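Local structure of HpuA (Kingella denitrificans ATCC 33394, 5EC6) at residues D233-R238 with G286-G291; S248-A251 with H256-Q259. The protein binds haemoglobin as an outer-membrane lipoprotein receptor, a step that probably serves the uptake of iron by the bacterium. All blocks are in the same frame, centred on the assembly; numbering follows the deposited sequence. Where two conformers were deposited one is given.

In the fold
Following the chain from the N terminus, residues 233-238 come first, where strand 235-243 begins. The chain then turns back into strand 246-253, and 248-251 pairs with 256-259 to form interaction 2, a hairpin closed over a few residues. Interaction 1 closes later and wider, when 286-291 at the end of strand 283-289 meets 233-238, so the hairpin sits within its span. Interaction 2 joins two neighbouring strands by backbone bonds, while interaction 1 joins the strands flanking them through side chains alone. Together they bring four adjacent strands of the barrel wall into one patch, with backbone hydrogen bonds tying each segment of interaction 1 to one strand of the hairpin.

Interaction 1 (D233-R238 with G286-G291)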
ATOM      1  N   ASP A 233      -2.377  19.284   3.985  1.00 21.59           N
ATOM      2  CA  ASP A 233      -2.713  19.141   5.389  1.00 21.38           C
ATOM      3  C   ASP A 233      -2.593  17.648   5.759  1.00 20.18           C
ATOM      4  O   ASP A 233      -2.878  16.746   4.948  1.00 20.28           O
ATOM      5  CB  ASP A 233      -4.088  19.634   5.692  1.00 21.77           C
ATOM      6  CG  ASP A 233      -4.224  21.153   5.469  1.00 25.21           C
ATOM      7  OD1 ASP A 233      -3.220  21.878   5.727  1.00 28.07           O
ATOM      8  OD2 ASP A 233      -5.313  21.593   5.096  1.00 26.87           O
ATOM      9  N   SER A 234      -2.195  17.428   6.983  1.00 18.05           N
ATOM     10  CA  SER A 234      -2.236  16.074   7.565  1.00 18.06           C
ATOM     11  C   SER A 234      -3.652  15.496   7.458  1.00 19.21           C
ATOM     12  O   SER A 234      -4.644  16.209   7.438  1.00 18.72           O
ATOM     13  CB  SER A 234      -1.787  16.080   9.014  1.00 18.67           C
ATOM     14  OG  SER A 234      -0.431  16.512   9.123  1.00 19.91           O
ATOM     15  N   ILE A 235      -3.731  14.157   7.480  1.00 18.21           N
ATOM     16  CA  ILE A 235      -5.023  13.461   7.504  1.00 17.81           C
ATOM     17  C   ILE A 235      -5.116  12.737   8.839  1.00 16.73           C
ATOM     18  O   ILE A 235      -4.310  11.838   9.134  1.00 17.28           O
ATOM     19  CB  ILE A 235      -5.158  12.431   6.353  1.00 18.74           C
ATOM     20  CG1 ILE A 235      -5.101  13.118   4.996  1.00 19.35           C
ATOM     21  CG2 ILE A 235      -6.442  11.634   6.518  1.00 20.19           C
ATOM     22  CD1 ILE A 235      -4.977  12.155   3.811  1.00 20.17           C
ATOM     23  N   GLU A 236      -6.032  13.179   9.680  1.00 16.92           N
ATOM     24  CA  GLU A 236      -6.217  12.593  10.997  0.63 17.72           C
ATOM     25  C   GLU A 236      -7.378  11.603  10.985  1.00 16.98           C
ATOM     26  O   GLU A 236      -8.482  11.951  10.635  1.00 17.05           O
ATOM     27  CB  GLU A 236      -6.476  13.671  12.051  0.63 19.59           C
ATOM     28  CG  GLU A 236      -6.607  13.100  13.448  0.63 20.14           C
ATOM     29  CD  GLU A 236      -6.585  14.123  14.573  0.63 24.51           C
ATOM     30  OE1 GLU A 236      -6.573  15.326  14.277  0.63 27.74           O
ATOM     31  OE2 GLU A 236      -6.516  13.678  15.744  0.63 30.56           O
ATOM     32  N   MET A 237      -7.113  10.365  11.390  1.00 16.89           N
ATOM     33  CA  MET A 237      -8.224   9.379  11.520  1.00 16.81           C
ATOM     34  C   MET A 237      -9.102   9.814  12.645  1.00 15.82           C
ATOM     35  O   MET A 237      -8.590  10.193  13.706  1.00 18.53           O
ATOM     36  CB  MET A 237      -7.654   7.990  11.787  1.00 16.90           C
ATOM     37  CG  MET A 237      -6.744   7.506  10.661  1.00 16.32           C
ATOM     38  SD  MET A 237      -7.627   7.236   9.124  1.00 17.31           S
ATOM     39  CE  MET A 237      -6.257   6.915   8.002  1.00 20.58           C
ATOM     40  N   ARG A 238     -10.420   9.820  12.430  1.00 15.65           N
ATOM     41  CA  ARG A 238     -11.383  10.275  13.418  1.00 17.68           C
ATOM     42  C   ARG A 238     -12.204   9.157  14.061  1.00 20.03           C
ATOM     43  O   ARG A 238     -12.286   9.077  15.294  1.00 26.68           O
ATOM     44  CB  ARG A 238     -12.298  11.341  12.840  1.00 18.26           C
ATOM     45  CG  ARG A 238     -11.545  12.657  12.520  1.00 19.42           C
ATOM     46  CD  ARG A 238     -11.034  13.341  13.756  1.00 21.52           C
ATOM     47  NE  ARG A 238     -10.474  14.644  13.457  1.00 21.42           N
ATOM     48  CZ  ARG A 238     -10.053  15.527  14.364  1.00 26.28           C
ATOM     49  NH1 ARG A 238     -10.139  15.267  15.657  1.00 30.79           N
ATOM     50  NH2 ARG A 238      -9.565  16.703  13.961  1.00 24.46           N
ATOM     51  N   GLY A 286      -5.166   1.543   2.207  1.00 14.08           N
ATOM     52  CA  GLY A 286      -6.492   1.991   1.966  1.00 14.74           C
ATOM     53  C   GLY A 286      -6.549   3.306   1.228  1.00 15.87           C
ATOM     54  O   GLY A 286      -5.541   3.777   0.697  1.00 15.76           O
ATOM     55  N   THR A 287      -7.753   3.886   1.227  1.00 14.77           N
ATOM     56  CA  THR A 287      -8.007   5.165   0.577  1.00 15.45           C
ATOM     57  C   THR A 287      -8.720   6.096   1.549  1.00 15.17           C
ATOM     58  O   THR A 287      -9.376   5.652   2.507  1.00 15.89           O
ATOM     59  CB  THR A 287      -8.845   5.013  -0.714  1.00 16.05           C
ATOM     60  OG1 THR A 287     -10.083   4.356  -0.419  1.00 17.64           O
ATOM     61  CG2 THR A 287      -8.053   4.246  -1.772  1.00 15.84           C
ATOM     62  N   VAL A 288      -8.597   7.382   1.244  1.00 15.21           N
ATOM     63  CA  VAL A 288      -9.349   8.416   1.966  1.00 14.48           C
ATOM     64  C   VAL A 288      -9.984   9.306   0.929  1.00 16.53           C
ATOM     65  O   VAL A 288      -9.284   9.846   0.099  1.00 17.17           O
ATOM     66  CB  VAL A 288      -8.493   9.263   2.943  1.00 15.45           C
ATOM     67  CG1 VAL A 288      -9.413  10.137   3.759  1.00 17.38           C
ATOM     68  CG2 VAL A 288      -7.673   8.395   3.864  1.00 14.90           C
ATOM     69  N   ASN A 289     -11.314   9.387   0.933  1.00 15.27           N
ATOM     70  CA  ASN A 289     -12.070   9.992  -0.151  1.00 16.40           C
ATOM     71  C   ASN A 289     -12.910  11.155   0.391  1.00 16.76           C
ATOM     72  O   ASN A 289     -13.861  10.926   1.167  1.00 16.56           O
ATOM     73  CB  ASN A 289     -12.983   8.967  -0.796  1.00 17.98           C
ATOM     74  CG  ASN A 289     -13.529   9.427  -2.133  1.00 19.09           C
ATOM     75  OD1 ASN A 289     -13.863  10.619  -2.336  1.00 19.96           O
ATOM     76  ND2 ASN A 289     -13.634   8.468  -3.074  1.00 20.53           N
ATOM     77  N   PHE A 290     -12.527  12.371  -0.026  1.00 16.62           N
ATOM     78  CA  PHE A 290     -13.165  13.615   0.425  1.00 18.54           C
ATOM     79  C   PHE A 290     -14.253  14.086  -0.570  1.00 22.65           C
ATOM     80  O   PHE A 290     -14.882  15.126  -0.367  1.00 22.91           O
ATOM     81  CB  PHE A 290     -12.085  14.683   0.583  1.00 18.07           C
ATOM     82  CG  PHE A 290     -11.086  14.375   1.653  1.00 18.47           C
ATOM     83  CD1 PHE A 290     -11.322  14.738   2.987  1.00 18.31           C
ATOM     84  CD2 PHE A 290      -9.938  13.651   1.357  1.00 18.70           C
ATOM     85  CE1 PHE A 290     -10.409  14.461   3.980  1.00 18.91           C
ATOM     86  CE2 PHE A 290      -9.034  13.329   2.352  1.00 19.94           C
ATOM     87  CZ  PHE A 290      -9.271  13.741   3.684  1.00 18.87           C
ATOM     88  N   GLY A 291     -14.489  13.310  -1.616  1.00 21.02           N
ATOM     89  CA  GLY A 291     -15.413  13.690  -2.683  1.00 21.48           C
ATOM     90  C   GLY A 291     -14.918  13.271  -4.033  1.00 22.17           C
ATOM     91  O   GLY A 291     -13.706  13.166  -4.269  1.00 20.01           O
TER
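Ile235 meets Val288 and Phe290 across the inside of the eight-stranded antiparallel barrel that strands 174-185 to 298-308 close in the C-terminal half of HpuA. The two segments are not neighbours in the wall: strands 246-253 and 256-265 run between them, and the CA atoms of Ile235 and Val288 stand 8.7 Å apart, so the contact is made by side chains only. The CG2 methyl of Ile235 approaches both methyls of Val288, with Val288 CG1 the nearer at 4.3 Å. Ile235 CG1, placed beside the backbone N (chi1 -63°), comes in at the edge of the Phe290 ring, close to its plane, 4.4 Å from CZ. The division is not strict, for Ile235 CG2 also lies near Phe290 CZ, at 4.5 Å. Met237, two residues on, only comes near: its CE methyl is 4.6 Å from Val288 CG2, beyond contact distance. The packing between the segments is therefore light, although Ile235, Met237 and Val288 are all buried in an apolar core. Val260 of strand 256-265 lies against Met237 and helps to fill it.

Further out, backbone bonds set the strand ends: Ile235 pairs with Ile225 on one neighbouring strand, and Glu236 with Ser252 on the other. Phe290 lies just past the end of strand 283-289, where the side chain of Asn297 bonds both its backbone N and Gly291 O, and its ring also touches His256 and Leu296. The chain turns here: Asn289 spans Phe290 in an Asx turn, its OD1 accepting from Gly291 N at 2.9 Å with the donor in the carbonyl plane and an N-H...O angle of 152°.

Interaction 2 (S248-A251 with H256-Q259); sequences SGTA and HTGQ
Ala251 and Gly258 form a hydrogen-bonded pair in an antiparallel hairpin, with the two short strand axes 4.7 Å apart and their directions 163° from each other. Gly258 N gives to Ala251 O at 2.8 Å, and Ala251 N to Gly258 O at 2.9 Å, so each residue both donates and accepts. Ala251 O also receives the CA-H of Thr257, and Gly249 O that of Gln259.

Thr250, the non-hydrogen-bonded partner of Gln259, shares a face of the sheet with it; Ala251 points to the opposite face. With Thr250 OG1 between the backbone N and the carbonyl carbon (chi1 54°), CG2 stands beside the N and meets the CG2 of Thr257, diagonally across, at 4.0 Å, methyl against methyl. Gln259 runs alongside Thr250, its chain bent at chi2; in the conformer described, NE2 comes 4.0 Å from the same Thr250 methyl, a contact that the second conformer makes doubtful.

Ala251 points into the barrel, where it touches Ile235 and Met237 of strand 235-243. That strand flanks the hairpin through backbone bonds from Thr250 to Arg238 and Asp239, while on the far side Gln259 bonds to Asn289 of strand 283-289.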
ATOM      1  N   SER A 248     -13.346   0.880   7.971  1.00 16.03           N
ATOM      2  CA  SER A 248     -13.948   2.006   7.292  1.00 16.87           C
ATOM      3  C   SER A 248     -14.399   3.016   8.351  1.00 15.06           C
ATOM      4  O   SER A 248     -14.638   2.671   9.504  1.00 15.50           O
ATOM      5  CB  SER A 248     -15.162   1.575   6.477  1.00 19.87           C
ATOM      6  OG  SER A 248     -16.128   1.112   7.359  1.00 23.42           O
ATOM      7  N   GLY A 249     -14.473   4.249   7.919  1.00 15.39           N
ATOM      8  CA  GLY A 249     -14.967   5.324   8.785  1.00 16.08           C
ATOM      9  C   GLY A 249     -14.560   6.688   8.269  1.00 15.02           C
ATOM     10  O   GLY A 249     -14.525   6.922   7.058  1.00 16.14           O
ATOM     11  N   THR A 250     -14.293   7.616   9.209  1.00 15.49           N
ATOM     12  CA  THR A 250     -14.057   8.999   8.860  1.00 16.46           C
ATOM     13  C   THR A 250     -12.662   9.475   9.278  1.00 15.79           C
ATOM     14  O   THR A 250     -12.063   8.967  10.235  1.00 16.26           O
ATOM     15  CB  THR A 250     -15.084   9.937   9.519  1.00 18.06           C
ATOM     16  OG1 THR A 250     -15.095   9.707  10.906  1.00 21.12           O
ATOM     17  CG2 THR A 250     -16.443   9.711   8.909  1.00 23.43           C
ATOM     18  N   ALA A 251     -12.160  10.431   8.505  1.00 15.59           N
ATOM     19  CA  ALA A 251     -10.937  11.154   8.790  1.00 15.52           C
ATOM     20  C   ALA A 251     -11.145  12.606   8.439  1.00 16.79           C
ATOM     21  O   ALA A 251     -12.130  12.941   7.777  1.00 18.32           O
ATOM     22  CB  ALA A 251      -9.756  10.571   7.989  1.00 17.19           C
ATOM     23  N   HIS A 256     -12.108  19.369   6.246  1.00 19.84           N
ATOM     24  CA  HIS A 256     -12.912  18.505   5.390  1.00 19.42           C
ATOM     25  C   HIS A 256     -12.935  17.087   5.957  1.00 19.06           C
ATOM     26  O   HIS A 256     -11.925  16.595   6.464  1.00 19.99           O
ATOM     27  CB  HIS A 256     -12.260  18.433   4.027  1.00 19.63           C
ATOM     28  CG  HIS A 256     -12.085  19.761   3.358  1.00 23.74           C
ATOM     29  ND1 HIS A 256     -13.111  20.382   2.686  1.00 29.40           N
ATOM     30  CD2 HIS A 256     -11.008  20.569   3.252  1.00 25.25           C
ATOM     31  CE1 HIS A 256     -12.668  21.534   2.205  1.00 26.84           C
ATOM     32  NE2 HIS A 256     -11.399  21.671   2.532  1.00 28.82           N
ATOM     33  N   THR A 257     -14.081  16.445   5.851  1.00 18.89           N
ATOM     34  CA  THR A 257     -14.261  15.058   6.312  1.00 18.61           C
ATOM     35  C   THR A 257     -14.099  14.145   5.107  1.00 19.60           C
ATOM     36  O   THR A 257     -14.731  14.373   4.063  1.00 18.38           O
ATOM     37  CB  THR A 257     -15.638  14.843   6.936  1.00 22.75           C
ATOM     38  OG1 THR A 257     -15.723  15.671   8.102  1.00 23.90           O
ATOM     39  CG2 THR A 257     -15.880  13.379   7.382  1.00 24.73           C
ATOM     40  N   GLY A 258     -13.295  13.107   5.279  1.00 18.72           N
ATOM     41  CA  GLY A 258     -13.149  12.089   4.226  1.00 19.19           C
ATOM     42  C   GLY A 258     -13.564  10.729   4.721  1.00 17.96           C
ATOM     43  O   GLY A 258     -13.515  10.426   5.900  1.00 17.87           O
ATOM     44  N   GLN A 259     -13.984   9.889   3.772  1.00 16.89           N
ATOM     45  CA  GLN A 259     -14.335   8.536   4.056  0.51 16.75           C
ATOM     46  C   GLN A 259     -13.113   7.619   3.903  1.00 15.45           C
ATOM     47  O   GLN A 259     -12.475   7.623   2.867  1.00 16.31           O
ATOM     48  CB  GLN A 259     -15.458   8.120   3.091  0.51 18.38           C
ATOM     49  CG  GLN A 259     -16.707   9.007   3.166  0.51 20.40           C
ATOM     50  CD  GLN A 259     -17.268   9.096   4.586  0.51 21.72           C
ATOM     51  OE1 GLN A 259     -17.482   8.078   5.219  0.51 23.65           O
ATOM     52  NE2 GLN A 259     -17.435  10.310   5.107  0.51 22.35           N
TER